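Local structure of phosphoribosylaminoimidazole carboxylase (Treponema denticola, 5C5D) at residues R2-I7 and L56-L61; K60-I65 and G78-A83; G67-L72 and I99-R104. The protein catalyses the reversible carboxylation of 5-aminoimidazole ribonucleotide with CO2 to 4-carboxy-5-aminoimidazole ribonucleotide in purine biosynthesis. The protein carries 1 engineered substitution. One frame throughout, in Å; residues are numbered along the deposited sequence.

Contact 1 (R2-I7 and L56-L61)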
ATOM      1  N   ARG D   2     -26.648  18.950 -31.556  1.00 37.98           N
ATOM      2  CA  ARG D   2     -25.519  19.280 -30.713  1.00 32.74           C
ATOM      3  C   ARG D   2     -25.160  18.148 -29.746  1.00 27.15           C
ATOM      4  O   ARG D   2     -25.980  17.284 -29.455  1.00 26.00           O
ATOM      5  CB  ARG D   2     -25.840  20.557 -29.929  1.00 38.47           C
ATOM      6  CG  ARG D   2     -26.262  21.755 -30.810  1.00 49.16           C
ATOM      7  CD  ARG D   2     -25.158  22.185 -31.782  1.00 55.32           C
ATOM      8  NE  ARG D   2     -23.933  22.553 -31.071  1.00 57.72           N
ATOM      9  CZ  ARG D   2     -22.696  22.336 -31.514  1.00 57.81           C
ATOM     10  NH1 ARG D   2     -22.487  21.748 -32.685  1.00 56.15           N
ATOM     11  NH2 ARG D   2     -21.660  22.706 -30.773  1.00 56.41           N
ATOM     12  N   PRO D   3     -23.926  18.156 -29.254  1.00 24.93           N
ATOM     13  CA  PRO D   3     -23.521  17.135 -28.294  1.00 24.56           C
ATOM     14  C   PRO D   3     -24.332  17.135 -26.999  1.00 24.09           C
ATOM     15  O   PRO D   3     -24.948  18.141 -26.643  1.00 23.19           O
ATOM     16  CB  PRO D   3     -22.059  17.483 -28.026  1.00 24.89           C
ATOM     17  CG  PRO D   3     -21.584  18.111 -29.321  1.00 26.02           C
ATOM     18  CD  PRO D   3     -22.776  18.936 -29.747  1.00 26.60           C
ATOM     19  N   LEU D   4     -24.328  15.987 -26.324  1.00 23.46           N
ATOM     20  CA  LEU D   4     -25.001  15.805 -25.050  1.00 22.18           C
ATOM     21  C   LEU D   4     -24.112  14.961 -24.144  1.00 21.48           C
ATOM     22  O   LEU D   4     -23.590  13.941 -24.567  1.00 21.11           O
ATOM     23  CB  LEU D   4     -26.355  15.108 -25.238  1.00 24.54           C
ATOM     24  CG  LEU D   4     -27.100  14.817 -23.948  1.00 23.96           C
ATOM     25  CD1 LEU D   4     -27.455  16.134 -23.280  1.00 24.49           C
ATOM     26  CD2 LEU D   4     -28.350  13.995 -24.218  1.00 26.69           C
ATOM     27  N   VAL D   5     -23.959  15.366 -22.892  1.00 18.88           N
ATOM     28  CA  VAL D   5     -23.251  14.563 -21.922  1.00 18.46           C
ATOM     29  C   VAL D   5     -24.236  14.170 -20.837  1.00 22.50           C
ATOM     30  O   VAL D   5     -24.851  15.029 -20.223  1.00 22.44           O
ATOM     31  CB  VAL D   5     -22.085  15.314 -21.275  1.00 20.74           C
ATOM     32  CG1 VAL D   5     -21.448  14.472 -20.170  1.00 20.05           C
ATOM     33  CG2 VAL D   5     -21.035  15.682 -22.305  1.00 19.40           C
ATOM     34  N   ILE D   6     -24.375  12.875 -20.610  1.00 20.31           N
ATOM     35  CA  ILE D   6     -25.244  12.375 -19.579  1.00 20.27           C
ATOM     36  C   ILE D   6     -24.361  12.083 -18.385  1.00 19.45           C
ATOM     37  O   ILE D   6     -23.481  11.239 -18.458  1.00 18.49           O
ATOM     38  CB  ILE D   6     -25.985  11.094 -20.003  1.00 20.91           C
ATOM     39  CG1 ILE D   6     -26.868  11.353 -21.234  1.00 20.52           C
ATOM     40  CG2 ILE D   6     -26.785  10.564 -18.828  1.00 22.01           C
ATOM     41  CD1 ILE D   6     -26.162  11.215 -22.591  1.00 21.21           C
ATOM     42  N   ILE D   7     -24.629  12.782 -17.289  1.00 18.77           N
ATOM     43  CA  ILE D   7     -23.904  12.570 -16.040  1.00 19.83           C
ATOM     44  C   ILE D   7     -24.758  11.694 -15.174  1.00 19.77           C
ATOM     45  O   ILE D   7     -25.817  12.130 -14.716  1.00 24.01           O
ATOM     46  CB  ILE D   7     -23.609  13.891 -15.328  1.00 21.45           C
ATOM     47  CG1 ILE D   7     -22.852  14.822 -16.267  1.00 23.76           C
ATOM     48  CG2 ILE D   7     -22.798  13.632 -14.048  1.00 18.48           C
ATOM     49  CD1 ILE D   7     -22.689  16.238 -15.720  1.00 23.32           C
ATOM     50  N   LEU D  56     -31.315   8.767 -28.977  1.00 22.95           N
ATOM     51  CA  LEU D  56     -31.171  10.126 -29.508  1.00 25.93           C
ATOM     52  C   LEU D  56     -30.093  10.200 -30.606  1.00 24.00           C
ATOM     53  O   LEU D  56     -28.963   9.769 -30.412  1.00 25.30           O
ATOM     54  CB  LEU D  56     -30.826  11.104 -28.382  1.00 24.16           C
ATOM     55  CG  LEU D  56     -31.772  11.112 -27.169  1.00 22.71           C
ATOM     56  CD1 LEU D  56     -31.222  12.035 -26.108  1.00 25.80           C
ATOM     57  CD2 LEU D  56     -33.184  11.519 -27.512  1.00 29.04           C
ATOM     58  N   ASP D  57     -30.456  10.762 -31.751  1.00 23.35           N
ATOM     59  CA  ASP D  57     -29.480  10.945 -32.814  1.00 24.72           C
ATOM     60  C   ASP D  57     -28.691  12.229 -32.599  1.00 25.79           C
ATOM     61  O   ASP D  57     -28.942  13.249 -33.244  1.00 29.01           O
ATOM     62  CB  ASP D  57     -30.180  10.962 -34.172  1.00 28.07           C
ATOM     63  CG  ASP D  57     -29.206  11.177 -35.350  1.00 29.40           C
ATOM     64  OD1 ASP D  57     -28.003  10.817 -35.250  1.00 34.59           O
ATOM     65  OD2 ASP D  57     -29.666  11.712 -36.380  1.00 34.65           O
ATOM     66  N   ARG D  58     -27.738  12.157 -31.685  1.00 25.04           N
ATOM     67  CA  ARG D  58     -26.803  13.233 -31.437  1.00 21.18           C
ATOM     68  C   ARG D  58     -25.574  12.626 -30.792  1.00 20.04           C
ATOM     69  O   ARG D  58     -25.665  11.570 -30.185  1.00 23.68           O
ATOM     70  CB  ARG D  58     -27.424  14.293 -30.536  1.00 24.60           C
ATOM     71  CG  ARG D  58     -27.779  13.796 -29.161  1.00 27.15           C
ATOM     72  CD  ARG D  58     -28.785  14.757 -28.493  1.00 31.67           C
ATOM     73  NE  ARG D  58     -28.157  16.020 -28.124  1.00 26.59           N
ATOM     74  CZ  ARG D  58     -28.714  16.960 -27.355  1.00 30.41           C
ATOM     75  NH1 ARG D  58     -29.940  16.810 -26.864  1.00 28.20           N
ATOM     76  NH2 ARG D  58     -28.013  18.055 -27.058  1.00 24.79           N
ATOM     77  N   PRO D  59     -24.416  13.275 -30.939  1.00 20.47           N
ATOM     78  CA  PRO D  59     -23.204  12.757 -30.305  1.00 18.70           C
ATOM     79  C   PRO D  59     -23.331  12.799 -28.813  1.00 21.74           C
ATOM     80  O   PRO D  59     -23.687  13.851 -28.301  1.00 24.57           O
ATOM     81  CB  PRO D  59     -22.110  13.716 -30.767  1.00 21.69           C
ATOM     82  CG  PRO D  59     -22.730  14.585 -31.799  1.00 24.94           C
ATOM     83  CD  PRO D  59     -24.183  14.535 -31.658  1.00 24.63           C
ATOM     84  N   LYS D  60     -23.067  11.692 -28.130  1.00 19.46           N
ATOM     85  CA  LYS D  60     -23.208  11.699 -26.684  1.00 19.20           C
ATOM     86  C   LYS D  60     -22.087  10.997 -25.991  1.00 17.49           C
ATOM     87  O   LYS D  60     -21.453  10.101 -26.541  1.00 18.54           O
ATOM     88  CB  LYS D  60     -24.542  11.089 -26.276  1.00 24.50           C
ATOM     89  CG  LYS D  60     -24.795   9.691 -26.660  1.00 29.71           C
ATOM     90  CD  LYS D  60     -26.340   9.497 -26.697  1.00 27.05           C
ATOM     91  CE  LYS D  60     -26.754   8.555 -27.755  1.00 29.82           C
ATOM     92  NZ  LYS D  60     -26.427   9.025 -29.085  1.00 26.02           N
ATOM     93  N   LEU D  61     -21.862  11.436 -24.759  1.00 17.24           N
ATOM     94  CA  LEU D  61     -20.957  10.784 -23.832  1.00 16.96           C
ATOM     95  C   LEU D  61     -21.698  10.564 -22.519  1.00 17.42           C
ATOM     96  O   LEU D  61     -22.578  11.338 -22.181  1.00 19.08           O
ATOM     97  CB  LEU D  61     -19.698  11.610 -23.588  1.00 17.54           C
ATOM     98  CG  LEU D  61     -18.752  11.725 -24.770  1.00 18.85           C
ATOM     99  CD1 LEU D  61     -17.677  12.718 -24.422  1.00 19.16           C
ATOM    100  CD2 LEU D  61     -18.134  10.385 -25.159  1.00 21.62           C
TER
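R58 reaches across to the carbonyls of R2 and P3 with its guanidinium. NE gives the shorter bond, 2.8 Å to R2 O at 151°, with the oxygen at the guanidinium edge, 17° out of its plane. NH2 bonds to P3 O at 3.1 Å, standing well above that carbonyl's plane, and adds a weak bond to R2 O. L4 CB lies over a face of the same group, 3.5 Å from R58 NE, and L4 CD2 meets L56 CD1. Past this point the two segments become neighbouring parallel strands, 4-9 and 60-65, in the middle of a flavodoxin-like sheet of strand order 2-1-3-4-5. Their ladder runs from L4 N to P59 O, from L61 N to L4 O (3.0 Å) and from I6 N to L61 O (2.8 Å). I6 and K60 lie side by side, with I6 CD1 4.0 Å from K60 CB. Further out, a bend at chi3 (-71°) turns the R58 head toward R2 and P3; its NH2 also forms a salt bridge with E31, at the start of strand 31-36. K60 NZ folds back onto R58 O and L56 O, tying the D57 turn together, and P59 packs on Y131 of a neighbouring subunit.

Contact 2 (K60-I65 and G78-A83)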
ATOM      1  N   LYS D  60     -23.067  11.692 -28.130  1.00 19.46           N
ATOM      2  CA  LYS D  60     -23.208  11.699 -26.684  1.00 19.20           C
ATOM      3  C   LYS D  60     -22.087  10.997 -25.991  1.00 17.49           C
ATOM      4  O   LYS D  60     -21.453  10.101 -26.541  1.00 18.54           O
ATOM      5  CB  LYS D  60     -24.542  11.089 -26.276  1.00 24.50           C
ATOM      6  CG  LYS D  60     -24.795   9.691 -26.660  1.00 29.71           C
ATOM      7  CD  LYS D  60     -26.340   9.497 -26.697  1.00 27.05           C
ATOM      8  CE  LYS D  60     -26.754   8.555 -27.755  1.00 29.82           C
ATOM      9  NZ  LYS D  60     -26.427   9.025 -29.085  1.00 26.02           N
ATOM     10  N   LEU D  61     -21.862  11.436 -24.759  1.00 17.24           N
ATOM     11  CA  LEU D  61     -20.957  10.784 -23.832  1.00 16.96           C
ATOM     12  C   LEU D  61     -21.698  10.564 -22.519  1.00 17.42           C
ATOM     13  O   LEU D  61     -22.578  11.338 -22.181  1.00 19.08           O
ATOM     14  CB  LEU D  61     -19.698  11.610 -23.588  1.00 17.54           C
ATOM     15  CG  LEU D  61     -18.752  11.725 -24.770  1.00 18.85           C
ATOM     16  CD1 LEU D  61     -17.677  12.718 -24.422  1.00 19.16           C
ATOM     17  CD2 LEU D  61     -18.134  10.385 -25.159  1.00 21.62           C
ATOM     18  N   TYR D  62     -21.329   9.507 -21.806  1.00 15.32           N
ATOM     19  CA  TYR D  62     -21.803   9.293 -20.452  1.00 15.69           C
ATOM     20  C   TYR D  62     -20.642   9.467 -19.507  1.00 16.68           C
ATOM     21  O   TYR D  62     -19.577   8.911 -19.759  1.00 18.54           O
ATOM     22  CB  TYR D  62     -22.407   7.893 -20.319  1.00 17.79           C
ATOM     23  CG  TYR D  62     -23.584   7.665 -21.242  1.00 18.46           C
ATOM     24  CD1 TYR D  62     -23.388   7.339 -22.575  1.00 21.33           C
ATOM     25  CD2 TYR D  62     -24.888   7.753 -20.779  1.00 20.55           C
ATOM     26  CE1 TYR D  62     -24.466   7.138 -23.424  1.00 21.62           C
ATOM     27  CE2 TYR D  62     -25.955   7.534 -21.596  1.00 22.67           C
ATOM     28  CZ  TYR D  62     -25.749   7.219 -22.929  1.00 21.71           C
ATOM     29  OH  TYR D  62     -26.807   7.015 -23.797  1.00 22.31           O
ATOM     30  N   ILE D  63     -20.844  10.233 -18.443  1.00 15.37           N
ATOM     31  CA  ILE D  63     -19.853  10.340 -17.365  1.00 16.99           C
ATOM     32  C   ILE D  63     -20.495   9.679 -16.155  1.00 18.79           C
ATOM     33  O   ILE D  63     -21.543  10.128 -15.678  1.00 18.95           O
ATOM     34  CB  ILE D  63     -19.445  11.785 -17.079  1.00 17.07           C
ATOM     35  CG1 ILE D  63     -18.812  12.421 -18.311  1.00 18.92           C
ATOM     36  CG2 ILE D  63     -18.480  11.845 -15.892  1.00 17.57           C
ATOM     37  CD1 ILE D  63     -18.472  13.926 -18.112  1.00 18.01           C
ATOM     38  N   THR D  64     -19.863   8.621 -15.653  1.00 15.46           N
ATOM     39  CA  THR D  64     -20.440   7.792 -14.609  1.00 15.89           C
ATOM     40  C   THR D  64     -19.713   7.951 -13.287  1.00 16.09           C
ATOM     41  O   THR D  64     -18.497   7.888 -13.208  1.00 18.10           O
ATOM     42  CB  THR D  64     -20.438   6.333 -15.048  1.00 20.37           C
ATOM     43  OG1 THR D  64     -19.115   6.015 -15.532  1.00 19.40           O
ATOM     44  CG2 THR D  64     -21.498   6.130 -16.138  1.00 22.00           C
ATOM     45  N   ILE D  65     -20.507   8.232 -12.269  1.00 16.49           N
ATOM     46  CA  ILE D  65     -20.016   8.555 -10.925  1.00 15.82           C
ATOM     47  C   ILE D  65     -20.518   7.575  -9.884  1.00 19.09           C
ATOM     48  O   ILE D  65     -21.693   7.545  -9.611  1.00 21.21           O
ATOM     49  CB  ILE D  65     -20.498   9.936 -10.498  1.00 17.88           C
ATOM     50  CG1 ILE D  65     -20.028  10.998 -11.501  1.00 18.86           C
ATOM     51  CG2 ILE D  65     -19.974  10.311  -9.125  1.00 18.43           C
ATOM     52  CD1 ILE D  65     -20.811  12.309 -11.331  1.00 19.63           C
ATOM     53  N   GLY D  78     -20.746  -1.222 -20.794  1.00 19.51           N
ATOM     54  CA  GLY D  78     -21.114  -2.436 -21.497  1.00 17.62           C
ATOM     55  C   GLY D  78     -22.428  -2.353 -22.254  1.00 20.29           C
ATOM     56  O   GLY D  78     -22.687  -3.158 -23.141  1.00 22.58           O
ATOM     57  N   PHE D  79     -23.252  -1.382 -21.896  1.00 20.94           N
ATOM     58  CA  PHE D  79     -24.572  -1.228 -22.499  1.00 19.19           C
ATOM     59  C   PHE D  79     -24.580  -0.272 -23.700  1.00 22.16           C
ATOM     60  O   PHE D  79     -25.174  -0.581 -24.749  1.00 23.48           O
ATOM     61  CB  PHE D  79     -25.563  -0.730 -21.446  1.00 22.35           C
ATOM     62  CG  PHE D  79     -26.985  -0.745 -21.937  1.00 26.58           C
ATOM     63  CD1 PHE D  79     -27.767  -1.877 -21.777  1.00 29.95           C
ATOM     64  CD2 PHE D  79     -27.505   0.335 -22.622  1.00 25.67           C
ATOM     65  CE1 PHE D  79     -29.053  -1.919 -22.273  1.00 30.68           C
ATOM     66  CE2 PHE D  79     -28.799   0.300 -23.123  1.00 27.27           C
ATOM     67  CZ  PHE D  79     -29.565  -0.834 -22.941  1.00 29.09           C
ATOM     68  N   VAL D  80     -23.954   0.896 -23.560  1.00 19.00           N
ATOM     69  CA  VAL D  80     -24.093   1.943 -24.578  1.00 19.00           C
ATOM     70  C   VAL D  80     -23.110   1.725 -25.718  1.00 19.24           C
ATOM     71  O   VAL D  80     -22.119   1.001 -25.573  1.00 22.14           O
ATOM     72  CB  VAL D  80     -23.894   3.359 -23.984  1.00 17.54           C
ATOM     73  CG1 VAL D  80     -24.847   3.620 -22.833  1.00 19.70           C
ATOM     74  CG2 VAL D  80     -22.468   3.559 -23.452  1.00 19.47           C
ATOM     75  N   LYS D  81     -23.413   2.343 -26.855  1.00 18.67           N
ATOM     76  CA  LYS D  81     -22.629   2.171 -28.077  1.00 20.59           C
ATOM     77  C   LYS D  81     -21.297   2.904 -28.004  1.00 21.05           C
ATOM     78  O   LYS D  81     -20.236   2.337 -28.308  1.00 21.72           O
ATOM     79  CB  LYS D  81     -23.416   2.674 -29.291  1.00 23.15           C
ATOM     80  CG  LYS D  81     -24.703   1.915 -29.564  1.00 29.66           C
ATOM     81  CD  LYS D  81     -25.360   2.354 -30.889  1.00 33.90           C
ATOM     82  CE  LYS D  81     -25.660   3.852 -30.951  1.00 35.18           C
ATOM     83  NZ  LYS D  81     -26.558   4.320 -29.851  1.00 35.95           N
ATOM     84  N   GLY D  82     -21.373   4.182 -27.654  1.00 18.67           N
ATOM     85  CA  GLY D  82     -20.236   5.082 -27.718  1.00 19.73           C
ATOM     86  C   GLY D  82     -19.411   5.101 -26.456  1.00 19.14           C
ATOM     87  O   GLY D  82     -19.615   4.310 -25.543  1.00 17.76           O
ATOM     88  N   ALA D  83     -18.467   6.024 -26.406  1.00 17.39           N
ATOM     89  CA  ALA D  83     -17.533   6.085 -25.287  1.00 15.89           C
ATOM     90  C   ALA D  83     -18.188   6.559 -24.002  1.00 18.17           C
ATOM     91  O   ALA D  83     -19.217   7.260 -24.011  1.00 19.55           O
ATOM     92  CB  ALA D  83     -16.394   7.003 -25.647  1.00 17.44           C
TER
HETATM   93  O   HOH W   1     -21.508   7.413 -25.647  1.00 19.92           O
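The Y62 ring is overlapped on one face by V80, whose CG1 sits 3.9 Å from the ring centroid and 25° off the normal, a CH-pi contact. The methyl is shifted toward the rim, closest to Y62 CE1 at 3.6 Å, while the second branch, CG2, stays near CD1. This is the return leg of a beta-alpha-beta crossover: strand 60-65 leads through helix 72-79 into strand 84-86, and residues 80-83 form the turn that brings the chain back alongside its starting strand. Y62 has CG anti to its carbonyl carbon (chi1 -60°), and from there the ring extends past V80 to a hydroxyl that hydrogen-bonds E54 on helix 43-54. The other carboxylate oxygen of E54 forms a salt bridge with K81 NZ. K60 NZ, 4.8 Å from K81 NZ, is held by R58 O and L56 O, which together with E54 probably offset the like charges.

Whereas V80 covers a face of the Y62 ring, A83 O lies at its edge, near the ring plane. A83 O also lies 3.5 Å from L61 CD2, and A83 CB touches that methyl at 3.8 Å. L123 of a neighbouring subunit packs against A83, and L130 of that subunit against L61, so the apolar patch continues into the interface. No direct hydrogen bond joins the two segments; backbone pairing of the strands appears further along, between Y62 and I85. Here a single water takes its place, donating one hydrogen to K60 O and the other to A83 O, each at 2.8 Å.

Contact 3 (G67-L72 and I99-R104)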
ATOM      1  N   GLY D  67     -19.304   5.792  -5.976  1.00 19.31           N
ATOM      2  CA  GLY D  67     -18.330   5.610  -4.921  1.00 21.73           C
ATOM      3  C   GLY D  67     -18.165   4.161  -4.526  1.00 22.00           C
ATOM      4  O   GLY D  67     -18.805   3.259  -5.083  1.00 21.83           O
ATOM      5  N   ARG D  68     -17.299   3.942  -3.539  1.00 19.24           N
ATOM      6  CA  ARG D  68     -16.996   2.606  -3.070  1.00 19.50           C
ATOM      7  C   ARG D  68     -16.598   1.767  -4.243  1.00 20.99           C
ATOM      8  O   ARG D  68     -15.880   2.264  -5.107  1.00 20.30           O
ATOM      9  CB  ARG D  68     -18.178   2.054  -2.289  1.00 20.29           C
ATOM     10  CG  ARG D  68     -18.437   2.935  -1.106  1.00 27.09           C
ATOM     11  CD  ARG D  68     -19.464   2.345  -0.162  1.00 32.74           C
ATOM     12  NE  ARG D  68     -19.451   3.095   1.081  1.00 41.09           N
ATOM     13  CZ  ARG D  68     -20.093   2.740   2.185  1.00 50.34           C
ATOM     14  NH1 ARG D  68     -20.821   1.632   2.207  1.00 53.00           N
ATOM     15  NH2 ARG D  68     -20.002   3.503   3.266  1.00 53.68           N
ATOM     16  N   SER D  69     -17.000   0.507  -4.291  1.00 19.11           N
ATOM     17  CA  SER D  69     -16.692  -0.313  -5.446  1.00 16.99           C
ATOM     18  C   SER D  69     -17.552   0.117  -6.630  1.00 21.85           C
ATOM     19  O   SER D  69     -18.779  -0.033  -6.623  1.00 23.25           O
ATOM     20  CB  SER D  69     -16.912  -1.780  -5.121  1.00 20.00           C
ATOM     21  OG  SER D  69     -16.616  -2.600  -6.236  1.00 20.76           O
ATOM     22  N   ASN D  70     -16.900   0.676  -7.635  1.00 17.95           N
ATOM     23  CA  ASN D  70     -17.603   1.220  -8.781  1.00 19.40           C
ATOM     24  C   ASN D  70     -17.989   0.151  -9.791  1.00 19.87           C
ATOM     25  O   ASN D  70     -17.153  -0.285 -10.593  1.00 20.36           O
ATOM     26  CB  ASN D  70     -16.739   2.264  -9.453  1.00 19.34           C
ATOM     27  CG  ASN D  70     -17.363   2.830 -10.730  1.00 19.56           C
ATOM     28  OD1 ASN D  70     -18.525   2.573 -11.061  1.00 20.15           O
ATOM     29  ND2 ASN D  70     -16.580   3.625 -11.440  1.00 17.22           N
ATOM     30  N   ALA D  71     -19.244  -0.268  -9.742  1.00 17.91           N
ATOM     31  CA  ALA D  71     -19.799  -1.180 -10.741  1.00 19.82           C
ATOM     32  C   ALA D  71     -20.570  -0.416 -11.813  1.00 19.42           C
ATOM     33  O   ALA D  71     -20.823  -0.953 -12.886  1.00 20.57           O
ATOM     34  CB  ALA D  71     -20.711  -2.190 -10.087  1.00 25.29           C
ATOM     35  N   LEU D  72     -20.933   0.832 -11.551  1.00 17.56           N
ATOM     36  CA  LEU D  72     -21.758   1.595 -12.513  1.00 19.45           C
ATOM     37  C   LEU D  72     -21.038   1.872 -13.819  1.00 18.56           C
ATOM     38  O   LEU D  72     -21.628   1.742 -14.888  1.00 19.10           O
ATOM     39  CB  LEU D  72     -22.189   2.915 -11.892  1.00 19.43           C
ATOM     40  CG  LEU D  72     -23.126   3.786 -12.722  1.00 20.70           C
ATOM     41  CD1 LEU D  72     -24.463   3.134 -12.951  1.00 21.04           C
ATOM     42  CD2 LEU D  72     -23.322   5.113 -12.010  1.00 23.30           C
ATOM     43  N   ILE D  99     -10.102   3.270  -6.018  1.00 14.25           N
ATOM     44  CA  ILE D  99      -9.775   3.595  -7.395  1.00 13.72           C
ATOM     45  C   ILE D  99      -9.561   2.340  -8.234  1.00 14.91           C
ATOM     46  O   ILE D  99      -9.857   2.345  -9.441  1.00 16.97           O
ATOM     47  CB  ILE D  99      -8.539   4.513  -7.457  1.00 14.85           C
ATOM     48  CG1 ILE D  99      -8.351   5.095  -8.859  1.00 17.58           C
ATOM     49  CG2 ILE D  99      -7.303   3.822  -7.001  1.00 15.26           C
ATOM     50  CD1 ILE D  99      -9.550   5.865  -9.364  1.00 18.91           C
ATOM     51  N   TYR D 100      -9.109   1.261  -7.613  1.00 14.10           N
ATOM     52  CA  TYR D 100      -8.830   0.038  -8.396  1.00 17.00           C
ATOM     53  C   TYR D 100     -10.103  -0.549  -8.995  1.00 20.85           C
ATOM     54  O   TYR D 100     -10.040  -1.161 -10.067  1.00 18.27           O
ATOM     55  CB  TYR D 100      -8.088  -1.004  -7.568  1.00 16.55           C
ATOM     56  CG  TYR D 100      -6.705  -0.502  -7.308  1.00 18.87           C
ATOM     57  CD1 TYR D 100      -5.773  -0.497  -8.339  1.00 23.33           C
ATOM     58  CD2 TYR D 100      -6.370   0.050  -6.095  1.00 21.09           C
ATOM     59  CE1 TYR D 100      -4.536  -0.015  -8.146  1.00 24.64           C
ATOM     60  CE2 TYR D 100      -5.094   0.546  -5.900  1.00 25.17           C
ATOM     61  CZ  TYR D 100      -4.203   0.501  -6.954  1.00 22.07           C
ATOM     62  OH  TYR D 100      -2.917   0.997  -6.779  1.00 31.38           O
ATOM     63  N   SER D 101     -11.255  -0.348  -8.351  1.00 18.06           N
ATOM     64  CA  SER D 101     -12.515  -0.834  -8.928  1.00 16.89           C
ATOM     65  C   SER D 101     -12.914  -0.122 -10.214  1.00 19.71           C
ATOM     66  O   SER D 101     -13.677  -0.687 -11.014  1.00 19.39           O
ATOM     67  CB  SER D 101     -13.665  -0.727  -7.892  1.00 17.22           C
ATOM     68  OG  SER D 101     -14.064   0.618  -7.634  1.00 17.91           O
ATOM     69  N   SER D 102     -12.452   1.111 -10.410  1.00 18.65           N
ATOM     70  CA  SER D 102     -12.662   1.819 -11.669  1.00 17.90           C
ATOM     71  C   SER D 102     -11.575   1.459 -12.686  1.00 19.75           C
ATOM     72  O   SER D 102     -11.862   1.453 -13.895  1.00 22.61           O
ATOM     73  CB  SER D 102     -12.684   3.329 -11.466  1.00 17.73           C
ATOM     74  OG  SER D 102     -13.779   3.763 -10.674  1.00 17.71           O
ATOM     75  N   LEU D 103     -10.357   1.173 -12.226  1.00 17.24           N
ATOM     76  CA  LEU D 103      -9.221   0.828 -13.139  1.00 18.34           C
ATOM     77  C   LEU D 103      -9.338  -0.556 -13.815  1.00 20.55           C
ATOM     78  O   LEU D 103      -9.109  -0.687 -15.024  1.00 19.46           O
ATOM     79  CB  LEU D 103      -7.862   0.872 -12.395  1.00 20.64           C
ATOM     80  CG  LEU D 103      -7.204   2.231 -12.056  1.00 24.77           C
ATOM     81  CD1 LEU D 103      -6.102   2.049 -11.030  1.00 23.25           C
ATOM     82  CD2 LEU D 103      -6.637   2.862 -13.318  1.00 30.70           C
ATOM     83  N   ARG D 104      -9.661  -1.580 -13.036  1.00 18.90           N
ATOM     84  CA  ARG D 104      -9.452  -2.969 -13.438  1.00 16.45           C
ATOM     85  C   ARG D 104     -10.632  -3.598 -14.167  1.00 17.18           C
ATOM     86  O   ARG D 104     -11.360  -4.447 -13.651  1.00 17.23           O
ATOM     87  CB  ARG D 104      -9.103  -3.786 -12.203  1.00 18.00           C
ATOM     88  CG  ARG D 104      -7.718  -3.406 -11.670  1.00 17.46           C
ATOM     89  CD  ARG D 104      -6.666  -4.200 -12.411  1.00 17.19           C
ATOM     90  NE  ARG D 104      -6.690  -5.610 -11.992  1.00 20.50           N
ATOM     91  CZ  ARG D 104      -6.138  -6.632 -12.634  1.00 24.10           C
ATOM     92  NH1 ARG D 104      -5.554  -6.468 -13.816  1.00 31.20           N
ATOM     93  NH2 ARG D 104      -6.182  -7.848 -12.107  1.00 24.20           N
TER
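S101 carries OG between its backbone N and carbonyl carbon (chi1 71°), N70 extends CG away from its own backbone N (chi1 176°), and the asparagine thereby meets the hydroxyls of S101 and S102 at two points. S101 OG accepts the backbone N-H of N70 at 2.8 Å in an almost straight bond (173°). S102 OG takes a hydrogen from N70 ND2 at 2.9 Å and lies close to the amide plane, at its NH2 end. With the amide pointed at helix 99-103, N70 CB lies close to both hydroxyls, 3.5 Å from S102 OG and 3.6 Å from S101 OG. S69 joins more loosely, its CA 3.5 Å from S101 OG.

The loop held in this way follows strand 60-65 and leads into helix 72-79. It lies at the carboxyl end of a parallel strand, where alpha/beta proteins of this layout commonly form their active sites, and it contributes G67 and S69 to the substrate-binding site. N70 precedes the turn into the helix and caps a backbone N just past L72, while its ND2 also bonds S73 OG. The amide therefore joins the start of one helix to the side of another, with both its polar ends engaged. S101 OG is likewise doubly used, donating to D98 O while it receives N70 N.

Other subunits bind the same loop. S69 OG hydrogen-bonds S101 O of a neighbouring subunit, and S69 of that subunit returns the bond to S101 O here. R68 points away from the helix and reaches M105 O of the same neighbour and, through a salt bridge, E116 of a further subunit.

How the contacts relate
Contacts 1 and 2 share K60 and L61 and lie 10 Å apart between centres, both on strand 60-65 of one parallel sheet. Contact 1 pairs that strand with strand 4-9, and contact 2 joins it to the turn leading into strand 84-86. They meet where I6 packs on Y62 and I7 on I65. Contact 3 opens after contact 1 closes, about 15 Å from contact 2 and, across the chain's centre, 24 Å from contact 1, centre to centre. Its loop 67-72 falls between the segments of contact 2, so the two cross along the chain, touching at I65 and L72. Strand 60-65 thus runs from its start in contact 1 to the substrate-binding loop that follows its carboxyl end.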